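Local coordinates for PlzA (PDB 7MIE), which binds the bacterial second messenger cyclic di-GMP through a PilZ-type domain and probably acts as a receptor in its signalling, at residues 70-75 against 80-85; 126-131 against 135-140; 201-206 against 229-234. One frame throughout, in Å; residues are numbered along the deposited sequence.

Interaction 1: 70-75 against 80-85; sequences VIYSIS and KLIFQE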
loop_
_atom_site.group_PDB
_atom_site.type_symbol
_atom_site.label_atom_id
_atom_site.label_comp_id
_atom_site.label_asym_id
_atom_site.label_seq_id
_atom_site.Cartn_x
_atom_site.Cartn_y
_atom_site.Cartn_z
ATOM N N VAL A 70 -1.166 9.961 -5.113
ATOM C CA VAL A 70 -0.139 8.948 -4.902
ATOM C C VAL A 70 -0.853 7.601 -5.027
ATOM O O VAL A 70 -1.988 7.436 -4.585
ATOM C CB VAL A 70 0.420 9.154 -3.476
ATOM C CG1 VAL A 70 1.439 8.089 -3.147
ATOM C CG2 VAL A 70 1.156 10.513 -3.390
ATOM N N ILE A 71 -0.154 6.603 -5.594
ATOM C CA ILE A 71 -0.784 5.301 -5.723
ATOM C C ILE A 71 -0.680 4.590 -4.381
ATOM O O ILE A 71 0.419 4.468 -3.797
ATOM C CB ILE A 71 -0.081 4.478 -6.825
ATOM C CG1 ILE A 71 0.008 5.222 -8.156
ATOM C CG2 ILE A 71 -0.719 3.098 -6.971
ATOM C CD1 ILE A 71 0.810 4.498 -9.262
ATOM N N TYR A 72 -1.828 4.068 -3.941
ATOM C CA TYR A 72 -1.881 3.236 -2.744
ATOM C C TYR A 72 -1.705 1.751 -3.110
ATOM O O TYR A 72 -0.901 1.056 -2.473
ATOM C CB TYR A 72 -3.253 3.432 -2.088
ATOM C CG TYR A 72 -3.573 2.441 -0.999
ATOM C CD1 TYR A 72 -3.123 2.640 0.303
ATOM C CD2 TYR A 72 -4.357 1.327 -1.271
ATOM C CE1 TYR A 72 -3.454 1.747 1.317
ATOM C CE2 TYR A 72 -4.696 0.429 -0.274
ATOM C CZ TYR A 72 -4.239 0.643 1.016
ATOM O OH TYR A 72 -4.569 -0.246 1.997
ATOM N N SER A 73 -2.457 1.285 -4.111
ATOM C CA SER A 73 -2.336 -0.112 -4.548
ATOM C C SER A 73 -2.716 -0.208 -6.011
ATOM O O SER A 73 -3.343 0.715 -6.544
ATOM C CB SER A 73 -3.226 -1.054 -3.701
ATOM O OG SER A 73 -4.617 -0.844 -3.981
ATOM N N ILE A 74 -2.348 -1.344 -6.617
ATOM C CA ILE A 74 -2.644 -1.580 -8.020
ATOM C C ILE A 74 -3.268 -2.955 -8.184
ATOM O O ILE A 74 -2.897 -3.891 -7.466
ATOM C CB ILE A 74 -1.367 -1.383 -8.851
ATOM C CG1 ILE A 74 -1.672 -1.409 -10.355
ATOM C CG2 ILE A 74 -0.304 -2.426 -8.477
ATOM C CD1 ILE A 74 -0.538 -0.785 -11.186
ATOM N N SER A 75 -4.154 -3.066 -9.181
ATOM C CA SER A 75 -4.875 -4.306 -9.421
ATOM C C SER A 75 -4.843 -4.572 -10.925
ATOM O O SER A 75 -4.155 -3.870 -11.666
ATOM C CB SER A 75 -6.280 -4.211 -8.919
ATOM O OG SER A 75 -6.344 -4.047 -7.488
ATOM N N LYS A 80 -5.840 2.133 -6.844
ATOM C CA LYS A 80 -6.359 2.976 -5.779
ATOM C C LYS A 80 -5.398 4.144 -5.583
ATOM O O LYS A 80 -4.190 3.954 -5.463
ATOM C CB LYS A 80 -6.514 2.222 -4.456
ATOM C CG LYS A 80 -7.625 1.186 -4.474
ATOM C CD LYS A 80 -7.864 0.521 -3.114
ATOM C CE LYS A 80 -8.631 -0.766 -3.292
ATOM N NZ LYS A 80 -8.736 -1.459 -1.982
ATOM N N LEU A 81 -5.981 5.347 -5.527
ATOM C CA LEU A 81 -5.184 6.570 -5.452
ATOM C C LEU A 81 -5.587 7.378 -4.227
ATOM O O LEU A 81 -6.778 7.432 -3.882
ATOM C CB LEU A 81 -5.386 7.444 -6.702
ATOM C CG LEU A 81 -5.044 6.845 -8.074
ATOM C CD1 LEU A 81 -5.033 7.969 -9.142
ATOM C CD2 LEU A 81 -3.648 6.185 -8.031
ATOM N N ILE A 82 -4.578 8.038 -3.622
ATOM C CA ILE A 82 -4.792 8.933 -2.485
ATOM C C ILE A 82 -4.716 10.378 -2.965
ATOM O O ILE A 82 -3.737 10.799 -3.621
ATOM C CB ILE A 82 -3.712 8.698 -1.405
ATOM C CG1 ILE A 82 -3.861 7.303 -0.770
ATOM C CG2 ILE A 82 -3.739 9.820 -0.347
ATOM C CD1 ILE A 82 -2.544 6.851 -0.080
ATOM N N PHE A 83 -5.761 11.136 -2.571
ATOM C CA PHE A 83 -5.769 12.587 -2.767
ATOM C C PHE A 83 -6.187 13.280 -1.478
ATOM O O PHE A 83 -6.902 12.715 -0.647
ATOM C CB PHE A 83 -6.785 12.958 -3.862
ATOM C CG PHE A 83 -6.427 12.520 -5.263
ATOM C CD1 PHE A 83 -5.495 13.227 -6.017
ATOM C CD2 PHE A 83 -6.998 11.363 -5.792
ATOM C CE1 PHE A 83 -5.159 12.791 -7.297
ATOM C CE2 PHE A 83 -6.654 10.935 -7.065
ATOM C CZ PHE A 83 -5.754 11.661 -7.814
ATOM N N GLN A 84 -5.839 14.570 -1.381
ATOM C CA GLN A 84 -6.413 15.365 -0.293
ATOM C C GLN A 84 -7.932 15.429 -0.451
ATOM O O GLN A 84 -8.448 15.407 -1.555
ATOM C CB GLN A 84 -5.939 16.819 -0.355
ATOM C CG GLN A 84 -4.448 16.954 -0.129
ATOM C CD GLN A 84 -4.008 18.401 -0.229
ATOM O OE1 GLN A 84 -4.393 19.142 -1.139
ATOM N NE2 GLN A 84 -3.188 18.810 0.717
ATOM N N GLU A 85 -8.640 15.546 0.663
ATOM C CA GLU A 85 -10.093 15.684 0.623
ATOM C C GLU A 85 -10.469 16.984 -0.097
ATOM O O GLU A 85 -9.687 17.939 -0.069
ATOM C CB GLU A 85 -10.622 15.644 2.052
ATOM C CG GLU A 85 -12.128 15.710 2.183
ATOM C CD GLU A 85 -12.587 15.725 3.640
ATOM O OE1 GLU A 85 -13.176 14.693 4.095
ATOM O OE2 GLU A 85 -12.284 16.726 4.342
#
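Y72 N and S73 N both turn to K80 O. The bond from Y72 N is the shorter, 2.8 Å to K80 O; that from S73 N is weak. Two residues of 70-75 thus stand opposite one residue of 80-85, which makes a classic beta bulge. K80 N answers with a nearly straight bond to S73 O (2.9 Å, 176° at the hydrogen). Beyond the bulge the antiparallel ladder is regular, and V70 and I82 form a hydrogen-bonded pair, with I82 N 2.8 Å from V70 O. The tight part lies at Y72. Its ring and the K80 side chain run side by side and point the same way, with Y72 CD2 3.9 Å from K80 CB. On the same residue, Y72 CB meets the methyl I82 CD1 at 4.0 Å. With CG beside its backbone N (chi1 -70°) and the rest extended, the K80 chain runs past S73 OG, which lies 3.6 Å from K80 CD. Both polar ends find E41: K80 NZ by a salt bridge, S73 OG by a hydrogen bond. I71 and L81, a non-hydrogen-bonded pair, meet on the face opposite V70, I82, S73 and K80, CG1 of I71 to CD2 of L81 at 3.8 Å. The looser side is the far end of 80-85, where Q84 and E85 are exposed and make no contact with 70-75. The hairpin of strands 65-74 and 78-84 is flanked by strand 134-143 along 78-84. Helix 273-283 packs on V70, Y72 and I82, while strand 57-62 meets L81 and F83.

Interaction 2: 126-131 against 135-140; sequences ASAYSS and EYNLLT. With EDO (1,2-ethanediol), chain F.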
loop_
_atom_site.group_PDB
_atom_site.type_symbol
_atom_site.label_atom_id
_atom_site.label_comp_id
_atom_site.label_asym_id
_atom_site.label_seq_id
_atom_site.Cartn_x
_atom_site.Cartn_y
_atom_site.Cartn_z
ATOM N N ALA A 126 -15.003 5.183 -3.122
ATOM C CA ALA A 126 -14.139 6.123 -2.424
ATOM C C ALA A 126 -14.366 5.990 -0.924
ATOM O O ALA A 126 -15.474 5.623 -0.477
ATOM C CB ALA A 126 -14.475 7.534 -2.875
ATOM N N SER A 127 -13.289 6.209 -0.169
ATOM C CA SER A 127 -13.407 6.304 1.274
ATOM C C SER A 127 -12.752 7.580 1.765
ATOM O O SER A 127 -11.981 8.237 1.034
ATOM C CB SER A 127 -12.806 5.103 1.985
ATOM O OG SER A 127 -11.434 5.003 1.665
ATOM N N ALA A 128 -13.049 7.909 3.030
ATOM C CA ALA A 128 -12.460 9.079 3.662
ATOM C C ALA A 128 -11.710 8.671 4.936
ATOM O O ALA A 128 -12.206 7.828 5.688
ATOM C CB ALA A 128 -13.594 10.044 3.985
ATOM N N TYR A 129 -10.531 9.250 5.172
ATOM C CA TYR A 129 -9.764 8.972 6.395
ATOM C C TYR A 129 -8.911 10.186 6.756
ATOM O O TYR A 129 -8.736 11.080 5.915
ATOM C CB TYR A 129 -8.870 7.728 6.217
ATOM C CG TYR A 129 -7.746 7.878 5.212
ATOM C CD1 TYR A 129 -7.982 7.687 3.849
ATOM C CD2 TYR A 129 -6.451 8.174 5.601
ATOM C CE1 TYR A 129 -6.953 7.822 2.921
ATOM C CE2 TYR A 129 -5.421 8.346 4.678
ATOM C CZ TYR A 129 -5.678 8.142 3.326
ATOM O OH TYR A 129 -4.678 8.284 2.386
ATOM N N SER A 130 -8.308 10.157 7.966
ATOM C CA SER A 130 -7.459 11.225 8.499
ATOM C C SER A 130 -6.001 10.815 8.681
ATOM O O SER A 130 -5.710 9.673 9.000
ATOM C CB SER A 130 -7.963 11.699 9.830
ATOM O OG SER A 130 -9.266 12.196 9.658
ATOM N N SER A 131 -5.108 11.810 8.549
ATOM C CA SER A 131 -3.689 11.652 8.830
ATOM C C SER A 131 -3.113 12.994 9.270
ATOM O O SER A 131 -3.120 13.958 8.503
ATOM C CB SER A 131 -2.971 11.124 7.630
ATOM O OG SER A 131 -1.582 11.013 7.891
ATOM N N GLU A 135 -7.154 15.586 6.045
ATOM C CA GLU A 135 -8.133 14.613 5.588
ATOM C C GLU A 135 -7.812 14.224 4.155
ATOM O O GLU A 135 -7.397 15.062 3.349
ATOM C CB GLU A 135 -9.546 15.198 5.559
ATOM C CG GLU A 135 -9.989 15.823 6.872
ATOM C CD GLU A 135 -9.880 14.907 8.079
ATOM O OE1 GLU A 135 -10.114 13.675 7.916
ATOM O OE2 GLU A 135 -9.545 15.423 9.183
ATOM N N TYR A 136 -8.089 12.949 3.856
ATOM C CA TYR A 136 -7.750 12.362 2.573
ATOM C C TYR A 136 -8.902 11.517 2.068
ATOM O O TYR A 136 -9.761 11.056 2.831
ATOM C CB TYR A 136 -6.495 11.466 2.681
ATOM C CG TYR A 136 -5.245 12.237 3.020
ATOM C CD1 TYR A 136 -4.455 12.800 2.027
ATOM C CD2 TYR A 136 -4.915 12.481 4.337
ATOM C CE1 TYR A 136 -3.338 13.561 2.342
ATOM C CE2 TYR A 136 -3.810 13.258 4.675
ATOM C CZ TYR A 136 -3.011 13.787 3.671
ATOM O OH TYR A 136 -1.924 14.552 4.002
ATOM N N ASN A 137 -8.887 11.287 0.746
ATOM C CA ASN A 137 -9.760 10.283 0.146
ATOM C C ASN A 137 -8.900 9.223 -0.532
ATOM O O ASN A 137 -7.865 9.529 -1.125
ATOM C CB ASN A 137 -10.702 10.854 -0.928
ATOM C CG ASN A 137 -11.720 11.841 -0.367
ATOM O OD1 ASN A 137 -11.821 12.972 -0.868
ATOM N ND2 ASN A 137 -12.518 11.448 0.623
ATOM N N LEU A 138 -9.401 7.983 -0.462
ATOM C CA LEU A 138 -8.801 6.858 -1.195
ATOM C C LEU A 138 -9.809 6.482 -2.280
ATOM O O LEU A 138 -10.958 6.139 -1.956
ATOM C CB LEU A 138 -8.589 5.703 -0.209
ATOM C CG LEU A 138 -7.939 4.436 -0.804
ATOM C CD1 LEU A 138 -6.502 4.713 -1.217
ATOM C CD2 LEU A 138 -7.948 3.309 0.207
ATOM N N LEU A 139 -9.419 6.584 -3.562
ATOM C CA LEU A 139 -10.318 6.424 -4.706
ATOM C C LEU A 139 -9.970 5.171 -5.500
ATOM O O LEU A 139 -8.856 5.104 -6.039
ATOM C CB LEU A 139 -10.127 7.598 -5.673
ATOM C CG LEU A 139 -10.889 8.891 -5.368
ATOM C CD1 LEU A 139 -10.377 9.528 -4.095
ATOM C CD2 LEU A 139 -10.779 9.864 -6.531
ATOM N N THR A 140 -10.966 4.288 -5.692
ATOM C CA THR A 140 -10.761 3.128 -6.548
ATOM C C THR A 140 -11.194 3.525 -7.953
ATOM O O THR A 140 -12.370 3.915 -8.143
ATOM C CB THR A 140 -11.587 1.947 -6.022
ATOM O OG1 THR A 140 -11.268 1.626 -4.661
ATOM C CG2 THR A 140 -11.456 0.713 -6.910
HETATM C C1 EDO F . -11.399 2.948 -1.178
HETATM O O1 EDO F . -11.573 3.353 -2.545
HETATM C C2 EDO F . -12.509 2.270 -0.501
HETATM O O2 EDO F . -13.694 2.326 -1.270
#
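Y136 CB sits over one face of the Y129 ring, 3.8 Å from the ring centroid, in a CH-pi contact. It is displaced toward the rim, and its closest ring atom is Y129 CZ at 3.5 Å. The two tyrosine rings are near parallel, with planes at 23°, but slid so far apart that they barely overlap. The first torsion of Y129 (67°) sets CG between the backbone N and the carbonyl carbon. From there the ring lies across the neighbouring strand, and Y129 CE1 also reaches L138 CB at 4.1 Å. The Y136 ring has S131 CB near its CE2. On the face of the sheet that carries A128 and N137, N137 ND2 donates to the backbone oxygen S127 O at 3.3 Å, from above the carbonyl plane. L138 N reaches the same oxygen from the opposite face of that plane, at 3.0 Å, so two bonds grip S127 O. Nearer the turn, S130 OG and E135 OE1 are modelled very close together, too close for the exact length to be trusted. E135 is bent at its second torsion, which folds the carboxylate back over S130. The backbone holds these groups in register: S127 with L138 and Y129 with Y136 are hydrogen-bonded pairs; A126 with L139, A128 with N137 and S130 with E135 are the non-hydrogen-bonded pairs. A 1,2-ethanediol, probably from the crystallisation liquor, donates from O1 to L138 O at 2.9 Å. Further out, I82 touches Y129, Y136 and L138, and M277 and L273 of helix 273-283 also meet Y129. L89 of helix 88-94 touches A126 and N137. The arrangement is a regular antiparallel beta hairpin, strands 119-131 and 134-143, within the sheet of the PilZN3 domain.

Interaction 3: 201-206 against 229-234; sequences CLIKDL and LIFSFE. With C2E (9,9'-[(2R,3R,3aS,5S,7aR,9R,10R,10aS,12S,14aR)-3,5,10,12-tetrahydroxy-5,12-dioxidooctahydro-2H,7H-difuro[3,2-d:3',2'-j][1,3,7,9,2,8]tetraoxadiphosphacyclododecine-2,9-diyl]bis(2-amino-1,9-dihydro-6H-purin-6-one)), chain C.
The backbones of 201-206 and 229-234 share no hydrogen bond, and their closest CA atoms, those of I203 and F233, are 9.4 Å apart. Side chains bridge the gap. F231 reaches across with CZ, the ring atom farthest from its backbone. I203 CG1 comes to the ring edge, near its plane, at 4.0 Å from F231 CZ, and the two side chains cross at about a right angle. L206 CD2 meets the same F231 CZ at 4.1 Å, approaching obliquely. F231 CG is anti to the backbone N (chi1 167°), and this throws the ring toward the other strand. All three residues are buried. Both strands belong to one antiparallel sheet, where strand 189-193 pairs with each of them; A190 of that strand touches both I203 and F231. The strand pairings close into a barrel, as in PilZ domains, and this buried contact probably lies in its interior. V213 and I242 also pack on F231, and Y275 and I279 of helix 273-283 lie against L206. Between I203 and L206 the strand has a classic beta bulge, with K204 and D205 both facing L212. D205 is part of the nucleotide site. Its single oxygen OD1 accepts both N1 and N2 of one guanine of cyclic di-GMP, each 2.9 Å from D205 OD1 and at 147°. R168, R172 and S207 make further hydrogen bonds to the ligand.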
loop_
_atom_site.group_PDB
_atom_site.type_symbol
_atom_site.label_atom_id
_atom_site.label_comp_id
_atom_site.label_asym_id
_atom_site.label_seq_id
_atom_site.Cartn_x
_atom_site.Cartn_y
_atom_site.Cartn_z
ATOM N N CYS A 201 8.665 -4.447 24.513
ATOM C CA CYS A 201 9.518 -5.041 23.498
ATOM C C CYS A 201 10.165 -3.927 22.681
ATOM O O CYS A 201 9.778 -2.772 22.816
ATOM C CB CYS A 201 8.742 -6.045 22.644
ATOM S SG CYS A 201 7.419 -5.310 21.643
ATOM N N LEU A 202 11.160 -4.278 21.857
ATOM C CA LEU A 202 11.718 -3.321 20.908
ATOM C C LEU A 202 11.327 -3.753 19.489
ATOM O O LEU A 202 11.448 -4.927 19.154
ATOM C CB LEU A 202 13.244 -3.256 21.063
ATOM C CG LEU A 202 13.749 -2.746 22.417
ATOM C CD1 LEU A 202 15.253 -2.525 22.396
ATOM C CD2 LEU A 202 13.017 -1.472 22.823
ATOM N N ILE A 203 10.837 -2.806 18.673
ATOM C CA ILE A 203 10.580 -3.123 17.262
ATOM C C ILE A 203 11.922 -3.235 16.517
ATOM O O ILE A 203 12.716 -2.290 16.526
ATOM C CB ILE A 203 9.658 -2.079 16.593
ATOM C CG1 ILE A 203 8.393 -1.761 17.413
ATOM C CG2 ILE A 203 9.339 -2.529 15.156
ATOM C CD1 ILE A 203 7.672 -0.504 16.974
ATOM N N LYS A 204 12.137 -4.364 15.824
ATOM C CA LYS A 204 13.317 -4.584 14.995
ATOM C C LYS A 204 13.007 -4.369 13.514
ATOM O O LYS A 204 13.858 -3.847 12.803
ATOM C CB LYS A 204 13.922 -5.967 15.241
ATOM C CG LYS A 204 14.333 -6.228 16.688
ATOM C CD LYS A 204 15.010 -5.048 17.395
ATOM C CE LYS A 204 16.459 -4.820 16.996
ATOM N NZ LYS A 204 17.070 -3.679 17.736
ATOM N N ASP A 205 11.812 -4.784 13.051
ATOM C CA ASP A 205 11.397 -4.491 11.687
ATOM C C ASP A 205 9.875 -4.448 11.586
ATOM O O ASP A 205 9.171 -4.989 12.455
ATOM C CB ASP A 205 12.093 -5.395 10.652
ATOM C CG ASP A 205 11.704 -6.867 10.650
ATOM O OD1 ASP A 205 10.511 -7.142 10.585
ATOM O OD2 ASP A 205 12.637 -7.749 10.678
ATOM N N LEU A 206 9.404 -3.741 10.557
ATOM C CA LEU A 206 7.972 -3.589 10.280
ATOM C C LEU A 206 7.705 -3.846 8.800
ATOM O O LEU A 206 8.528 -3.519 7.949
ATOM C CB LEU A 206 7.512 -2.152 10.578
ATOM C CG LEU A 206 7.527 -1.708 12.046
ATOM C CD1 LEU A 206 7.094 -0.235 12.164
ATOM C CD2 LEU A 206 6.564 -2.594 12.858
ATOM N N LEU A 229 -1.810 -12.691 19.854
ATOM C CA LEU A 229 -1.262 -11.575 20.595
ATOM C C LEU A 229 -1.780 -10.250 20.050
ATOM O O LEU A 229 -2.443 -10.189 19.027
ATOM C CB LEU A 229 0.266 -11.647 20.564
ATOM C CG LEU A 229 0.887 -11.634 19.169
ATOM C CD1 LEU A 229 1.023 -10.198 18.668
ATOM C CD2 LEU A 229 2.239 -12.319 19.192
ATOM N N ILE A 230 -1.508 -9.190 20.805
ATOM C CA ILE A 230 -1.855 -7.849 20.391
ATOM C C ILE A 230 -0.561 -7.043 20.457
ATOM O O ILE A 230 0.120 -7.012 21.486
ATOM C CB ILE A 230 -3.006 -7.240 21.229
ATOM C CG1 ILE A 230 -4.320 -7.997 21.008
ATOM C CG2 ILE A 230 -3.169 -5.763 20.910
ATOM C CD1 ILE A 230 -5.334 -7.840 22.113
ATOM N N PHE A 231 -0.180 -6.493 19.299
ATOM C CA PHE A 231 1.009 -5.661 19.195
ATOM C C PHE A 231 0.553 -4.216 19.220
ATOM O O PHE A 231 -0.384 -3.849 18.526
ATOM C CB PHE A 231 1.723 -5.995 17.875
ATOM C CG PHE A 231 2.809 -5.052 17.408
ATOM C CD1 PHE A 231 3.994 -4.939 18.118
ATOM C CD2 PHE A 231 2.671 -4.335 16.222
ATOM C CE1 PHE A 231 5.018 -4.122 17.649
ATOM C CE2 PHE A 231 3.699 -3.520 15.752
ATOM C CZ PHE A 231 4.863 -3.413 16.477
ATOM N N SER A 232 1.227 -3.395 20.030
ATOM C CA SER A 232 0.810 -2.014 20.116
ATOM C C SER A 232 2.002 -1.099 20.348
ATOM O O SER A 232 3.061 -1.509 20.854
ATOM C CB SER A 232 -0.262 -1.841 21.202
ATOM O OG SER A 232 0.322 -1.986 22.484
ATOM N N PHE A 233 1.806 0.150 19.939
ATOM C CA PHE A 233 2.777 1.190 20.229
ATOM C C PHE A 233 2.083 2.546 20.282
ATOM O O PHE A 233 1.031 2.747 19.683
ATOM C CB PHE A 233 3.864 1.227 19.153
ATOM C CG PHE A 233 3.343 1.197 17.733
ATOM C CD1 PHE A 233 3.117 -0.015 17.083
ATOM C CD2 PHE A 233 3.135 2.372 17.022
ATOM C CE1 PHE A 233 2.672 -0.037 15.764
ATOM C CE2 PHE A 233 2.696 2.347 15.703
ATOM C CZ PHE A 233 2.469 1.141 15.071
ATOM N N GLU A 234 2.729 3.498 20.960
ATOM C CA GLU A 234 2.147 4.820 21.127
ATOM C C GLU A 234 2.097 5.475 19.760
ATOM O O GLU A 234 3.033 5.352 18.970
ATOM C CB GLU A 234 2.987 5.665 22.087
ATOM C CG GLU A 234 3.010 5.123 23.506
ATOM C CD GLU A 234 2.119 5.821 24.524
ATOM O OE1 GLU A 234 2.447 5.753 25.728
ATOM O OE2 GLU A 234 1.084 6.405 24.126
HETATM P P1 C2E C . 3.754 -16.496 6.980
HETATM O O2P C2E C . 4.830 -17.128 7.754
HETATM O O1P C2E C . 2.309 -16.863 7.210
HETATM O "O5'" C2E C . 3.822 -14.950 7.414
HETATM C "C5'" C2E C . 2.786 -14.072 6.944
HETATM C "C4'" C2E C . 3.261 -12.641 7.039
HETATM O "O4'" C2E C . 3.626 -12.342 8.404
HETATM C "C3'" C2E C . 4.530 -12.313 6.247
HETATM O "O3'" C2E C . 4.135 -12.046 4.906
HETATM C "C2'" C2E C . 4.885 -10.961 6.922
HETATM O "O2'" C2E C . 3.984 -9.962 6.486
HETATM C "C1'" C2E C . 4.539 -11.257 8.391
HETATM N N9 C2E C . 5.714 -11.623 9.167
HETATM C C8 C2E C . 6.086 -12.844 9.682
HETATM N N7 C2E C . 7.216 -12.807 10.334
HETATM C C5 C2E C . 7.630 -11.477 10.203
HETATM C C6 C2E C . 8.797 -10.831 10.671
HETATM O O6 C2E C . 9.756 -11.355 11.257
HETATM N N1 C2E C . 8.810 -9.474 10.300
HETATM C C2 C2E C . 7.817 -8.830 9.591
HETATM N N2 C2E C . 7.984 -7.521 9.305
HETATM N N3 C2E C . 6.720 -9.433 9.145
HETATM C C4 C2E C . 6.704 -10.750 9.495
HETATM P P11 C2E C . 5.285 -12.092 3.765
HETATM O O21 C2E C . 4.591 -11.580 2.549
HETATM O O11 C2E C . 6.456 -11.307 4.291
HETATM O O5A C2E C . 5.692 -13.653 3.736
HETATM C C5A C2E C . 4.746 -14.522 3.062
HETATM C C4A C2E C . 5.104 -15.947 3.374
HETATM O O4A C2E C . 6.407 -16.260 2.828
HETATM C C3A C2E C . 5.238 -16.245 4.869
HETATM O O3A C2E C . 3.921 -16.445 5.378
HETATM C C2A C2E C . 6.131 -17.482 4.829
HETATM O O2A C2E C . 5.413 -18.655 4.474
HETATM C C1A C2E C . 7.110 -17.074 3.722
HETATM N N91 C2E C . 8.317 -16.421 4.194
HETATM C C81 C2E C . 8.649 -15.086 4.092
HETATM N N71 C2E C . 9.815 -14.830 4.629
HETATM C C51 C2E C . 10.285 -16.061 5.095
HETATM C C61 C2E C . 11.499 -16.412 5.756
HETATM O O61 C2E C . 12.469 -15.711 6.067
HETATM N N11 C2E C . 11.550 -17.775 6.035
HETATM C C21 C2E C . 10.554 -18.683 5.776
HETATM N N21 C2E C . 10.807 -19.951 6.144
HETATM N N31 C2E C . 9.435 -18.378 5.117
HETATM C C41 C2E C . 9.361 -17.041 4.829
#

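How the interactions relate
Interactions 1 and 2 are neighbouring hairpins of one sheet. Strands 78-84 and 134-143 lie side by side in it, probably bonded from L81 O to L139 N and from F83 O to N137 N. Interaction 3 belongs to the other sheet, its centre about 27 Å from that of interaction 1 and 26 Å from that of interaction 2. Helix 273-283 touches residues of all three. Interaction 1 is partly buried and interaction 2 a surface contact. Both rest on backbone ladders with apolar packing; interaction 2 adds a side-chain bond from N137, whereas the polar ends in interaction 1 turn to E41. Interaction 3 is buried, purely apolar between its strands, and alone includes a cyclic di-GMP-binding residue.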